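Local coordinates for protein peptidoglycan D,D-transpeptidase FtsI (PDB 6SYN) that probably cross-links peptidoglycan as a class B penicillin-binding protein with D,D-transpeptidase activity, and here carries an opened penicillin in its pocket, at residues 299-304 with 414-419. Numbering follows the deposited sequence.
Sequences GILQKS and HMMESV. With CB9 ((2R,4S)-2-[(1R)-1-{[(2S)-2-carboxy-2-phenylacetyl]amino}-2-oxoethyl]-5,5-dimethyl-1,3-thiazolidine-4-carboxylic acid), chain D.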
ATOM      1  N   GLY A 299      13.485  -7.110 -25.265  1.00 11.13           N
ATOM      2  CA  GLY A 299      14.569  -7.690 -24.450  1.00 11.15           C
ATOM      3  C   GLY A 299      14.983  -6.788 -23.296  1.00 11.07           C
ATOM      4  O   GLY A 299      15.324  -7.328 -22.226  1.00 11.23           O
ATOM      5  N   ILE A 300      14.960  -5.467 -23.494  1.00 10.81           N
ATOM      6  CA  ILE A 300      15.369  -4.452 -22.476  1.00 10.57           C
ATOM      7  C   ILE A 300      14.417  -4.517 -21.270  1.00 10.32           C
ATOM      8  O   ILE A 300      14.920  -4.449 -20.131  1.00 10.48           O
ATOM      9  CB  ILE A 300      15.470  -3.057 -23.124  1.00 10.59           C
ATOM     10  CG1 ILE A 300      16.672  -3.015 -24.071  1.00 10.69           C
ATOM     11  CG2 ILE A 300      15.541  -1.941 -22.089  1.00 10.61           C
ATOM     12  CD1 ILE A 300      16.559  -2.008 -25.187  1.00 10.75           C
ATOM     13  N   LEU A 301      13.111  -4.682 -21.484  1.00  9.92           N
ATOM     14  CA  LEU A 301      12.128  -4.833 -20.374  1.00  9.85           C
ATOM     15  C   LEU A 301      12.146  -6.278 -19.846  1.00  9.67           C
ATOM     16  O   LEU A 301      11.951  -6.458 -18.633  1.00  9.64           O
ATOM     17  CB  LEU A 301      10.734  -4.420 -20.865  1.00  9.86           C
ATOM     18  CG  LEU A 301      10.598  -2.964 -21.315  1.00  9.88           C
ATOM     19  CD1 LEU A 301       9.233  -2.719 -21.936  1.00  9.98           C
ATOM     20  CD2 LEU A 301      10.825  -1.998 -20.165  1.00  9.86           C
ATOM     21  N   GLN A 302      12.392  -7.260 -20.721  1.00  9.46           N
ATOM     22  CA  GLN A 302      12.403  -8.723 -20.421  1.00  9.27           C
ATOM     23  C   GLN A 302      13.560  -9.071 -19.477  1.00  9.18           C
ATOM     24  O   GLN A 302      13.330  -9.840 -18.526  1.00  9.04           O
ATOM     25  CB  GLN A 302      12.556  -9.512 -21.727  1.00  9.11           C
ATOM     26  CG  GLN A 302      12.589 -11.026 -21.561  1.00  8.95           C
ATOM     27  CD  GLN A 302      13.254 -11.718 -22.727  1.00  8.82           C
ATOM     28  OE1 GLN A 302      14.267 -11.273 -23.251  1.00  8.75           O
ATOM     29  NE2 GLN A 302      12.694 -12.839 -23.139  1.00  8.79           N
ATOM     30  N   LYS A 303      14.755  -8.552 -19.776  1.00  9.23           N
ATOM     31  CA  LYS A 303      16.023  -8.806 -19.036  1.00  9.20           C
ATOM     32  C   LYS A 303      16.241  -7.751 -17.948  1.00  9.14           C
ATOM     33  O   LYS A 303      17.129  -7.959 -17.090  1.00  9.07           O
ATOM     34  CB  LYS A 303      17.212  -8.786 -19.998  1.00  9.22           C
ATOM     35  CG  LYS A 303      17.666 -10.155 -20.470  1.00  9.30           C
ATOM     36  CD  LYS A 303      16.514 -11.053 -20.808  1.00  9.35           C
ATOM     37  CE  LYS A 303      16.945 -12.315 -21.513  1.00  9.47           C
ATOM     38  NZ  LYS A 303      17.222 -13.394 -20.538  1.00  9.64           N
ATOM     39  N   SER A 304      15.462  -6.668 -17.993  1.00  9.07           N
ATOM     40  CA  SER A 304      15.661  -5.433 -17.194  1.00  8.98           C
ATOM     41  C   SER A 304      17.076  -4.891 -17.447  1.00  8.85           C
ATOM     42  O   SER A 304      17.917  -4.935 -16.536  1.00  8.86           O
ATOM     43  CB  SER A 304      15.382  -5.672 -15.735  1.00  8.94           C
ATOM     44  OG  SER A 304      14.887  -4.482 -15.138  1.00  8.90           O
ATOM     45  N   HIS A 414       2.269  -5.231 -24.454  1.00 14.39           N
ATOM     46  CA  HIS A 414       2.571  -6.542 -25.094  1.00 14.69           C
ATOM     47  C   HIS A 414       4.031  -6.929 -24.817  1.00 14.64           C
ATOM     48  O   HIS A 414       4.261  -8.112 -24.512  1.00 14.78           O
ATOM     49  CB  HIS A 414       2.245  -6.575 -26.595  1.00 15.03           C
ATOM     50  CG  HIS A 414       2.588  -7.897 -27.201  1.00 15.44           C
ATOM     51  ND1 HIS A 414       3.788  -8.126 -27.850  1.00 15.68           N
ATOM     52  CD2 HIS A 414       1.936  -9.081 -27.196  1.00 15.70           C
ATOM     53  CE1 HIS A 414       3.845  -9.383 -28.246  1.00 15.71           C
ATOM     54  NE2 HIS A 414       2.724  -9.990 -27.857  1.00 15.80           N
ATOM     55  N   MET A 415       4.969  -5.975 -24.910  1.00 14.52           N
ATOM     56  CA  MET A 415       6.403  -6.162 -24.535  1.00 14.53           C
ATOM     57  C   MET A 415       6.517  -6.644 -23.081  1.00 14.17           C
ATOM     58  O   MET A 415       7.382  -7.502 -22.805  1.00 14.14           O
ATOM     59  CB  MET A 415       7.199  -4.861 -24.675  1.00 14.74           C
ATOM     60  CG  MET A 415       7.677  -4.589 -26.082  1.00 14.89           C
ATOM     61  SD  MET A 415       8.359  -2.925 -26.222  1.00 15.06           S
ATOM     62  CE  MET A 415       8.608  -2.831 -27.995  1.00 15.44           C
ATOM     63  N   MET A 416       5.678  -6.114 -22.186  1.00 13.67           N
ATOM     64  CA  MET A 416       5.748  -6.393 -20.725  1.00 13.22           C
ATOM     65  C   MET A 416       5.296  -7.832 -20.419  1.00 12.96           C
ATOM     66  O   MET A 416       5.575  -8.289 -19.293  1.00 12.75           O
ATOM     67  CB  MET A 416       4.904  -5.386 -19.936  1.00 12.93           C
ATOM     68  CG  MET A 416       5.583  -4.038 -19.791  1.00 12.71           C
ATOM     69  SD  MET A 416       4.406  -2.690 -19.543  1.00 12.78           S
ATOM     70  CE  MET A 416       3.890  -2.982 -17.853  1.00 12.73           C
ATOM     71  N   GLU A 417       4.656  -8.523 -21.376  1.00 12.71           N
ATOM     72  CA  GLU A 417       4.230  -9.948 -21.246  1.00 12.60           C
ATOM     73  C   GLU A 417       5.461 -10.850 -21.150  1.00 12.32           C
ATOM     74  O   GLU A 417       5.362 -11.950 -20.575  1.00 12.29           O
ATOM     75  CB  GLU A 417       3.396 -10.386 -22.447  1.00 12.82           C
ATOM     76  CG  GLU A 417       2.086  -9.636 -22.556  1.00 13.10           C
ATOM     77  CD  GLU A 417       0.976 -10.380 -23.270  1.00 13.06           C
ATOM     78  OE1 GLU A 417       0.302  -9.755 -24.097  1.00 13.35           O
ATOM     79  OE2 GLU A 417       0.790 -11.575 -22.988  1.00 13.19           O
ATOM     80  N   SER A 418       6.564 -10.376 -21.721  1.00 12.14           N
ATOM     81  CA  SER A 418       7.881 -11.052 -21.810  1.00 11.97           C
ATOM     82  C   SER A 418       8.468 -11.311 -20.416  1.00 11.57           C
ATOM     83  O   SER A 418       9.277 -12.249 -20.286  1.00 11.86           O
ATOM     84  CB  SER A 418       8.810 -10.208 -22.637  1.00 12.23           C
ATOM     85  OG  SER A 418       9.959 -10.941 -23.014  1.00 12.71           O
ATOM     86  N   VAL A 419       8.102 -10.505 -19.418  1.00 10.95           N
ATOM     87  CA  VAL A 419       8.750 -10.511 -18.076  1.00 10.56           C
ATOM     88  C   VAL A 419       8.297 -11.764 -17.308  1.00 10.24           C
ATOM     89  O   VAL A 419       9.133 -12.326 -16.585  1.00 10.34           O
ATOM     90  CB  VAL A 419       8.475  -9.194 -17.320  1.00 10.53           C
ATOM     91  CG1 VAL A 419       9.087  -9.180 -15.925  1.00 10.51           C
ATOM     92  CG2 VAL A 419       8.968  -7.995 -18.117  1.00 10.52           C
TER
HETATM   93  C   CB9 D 603      16.083  -2.270 -11.561  1.00 18.06           C
HETATM   94  N   CB9 D 603      18.326  -2.914 -10.635  1.00 19.93           N
HETATM   95  O   CB9 D 603      15.525  -2.326 -10.492  1.00 18.06           O
HETATM   96  CA  CB9 D 603      17.496  -2.771 -11.835  1.00 19.20           C
HETATM   97  CB  CB9 D 603      17.446  -4.049 -12.720  1.00 19.31           C
HETATM   98  CAA CB9 D 603      17.511  -7.674 -12.378  1.00 19.03           C
HETATM   99  CAB CB9 D 603      18.231  -6.828 -10.144  1.00 19.10           C
HETATM  100  OAD CB9 D 603      14.988  -7.329 -10.301  1.00 19.09           O
HETATM  101  OAE CB9 D 603      22.258  -1.394  -8.517  1.00 20.36           O
HETATM  102  OAF CB9 D 603      19.514  -1.079 -11.125  1.00 22.06           O
HETATM  103  OAG CB9 D 603      14.182  -6.366 -12.068  1.00 18.60           O
HETATM  104  OAH CB9 D 603      20.271  -0.643  -8.396  1.00 20.37           O
HETATM  105  CAJ CB9 D 603      20.760  -6.289  -7.407  1.00 20.75           C
HETATM  106  CAK CB9 D 603      21.414  -6.177  -8.612  1.00 20.89           C
HETATM  107  CAL CB9 D 603      20.048  -5.221  -6.914  1.00 20.63           C
HETATM  108  CAM CB9 D 603      21.352  -4.992  -9.329  1.00 20.54           C
HETATM  109  CAN CB9 D 603      19.978  -4.033  -7.631  1.00 20.62           C
HETATM  110  NAP CB9 D 603      16.220  -4.841 -12.551  1.00 19.14           N
HETATM  111  SAQ CB9 D 603      18.771  -5.228 -12.307  1.00 19.72           S
HETATM  112  CAR CB9 D 603      15.041  -6.533 -11.222  1.00 19.11           C
HETATM  113  CAS CB9 D 603      21.082  -1.453  -8.765  1.00 20.30           C
HETATM  114  CAT CB9 D 603      19.413  -2.144 -10.516  1.00 20.45           C
HETATM  115  CAU CB9 D 603      20.606  -3.916  -8.867  1.00 20.56           C
HETATM  116  CAX CB9 D 603      16.299  -5.655 -11.332  1.00 19.23           C
HETATM  117  CAY CB9 D 603      20.606  -2.614  -9.660  1.00 20.47           C
HETATM  118  CAZ CB9 D 603      17.639  -6.447 -11.491  1.00 19.13           C
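L301 reaches from helix 297-303 toward the end of helix 406-416, and its CD1 lies 4.0 Å from CB of M415. The two side chains cross at a slant: CB is the closest point of M415, its SD is still 4.4 Å from CD1 of L301, and only the terminal methyl CE leads away. CD1 of L301 also sits 4.4 Å from CG of M416, a looser touch. V259 of helix 255-264 packs against both L301 and M415, and this side of the contact is buried and mostly apolar. One turn further on, V419 brings CG2 to 3.4 Å from the backbone O of L301; CG1 stands anti to the backbone N of V419 (chi1 178°), which places CG2 beside that N, on the L301 side.

This is the helical part of a penicillin-binding transpeptidase domain, and helix 297-303 delivers S304 to the ligand pocket. S304 leaves the helix with positive phi (56°), and its OG accepts a 2.9 Å hydrogen bond from NAP of the opened penicillin, while also bonding K255 and K439. With N306 two residues on, S304 is consistent with the family's SxN motif, beside K255 of the probable SxxK motif.

The partly exposed side is polar yet has no hydrogen bond across it. There the extended Q302 passes alongside S418, whose OG lies beside CB and CG of Q302; NE2 of Q302 is 3.3 Å from the same OG, but at a poor angle for bonding.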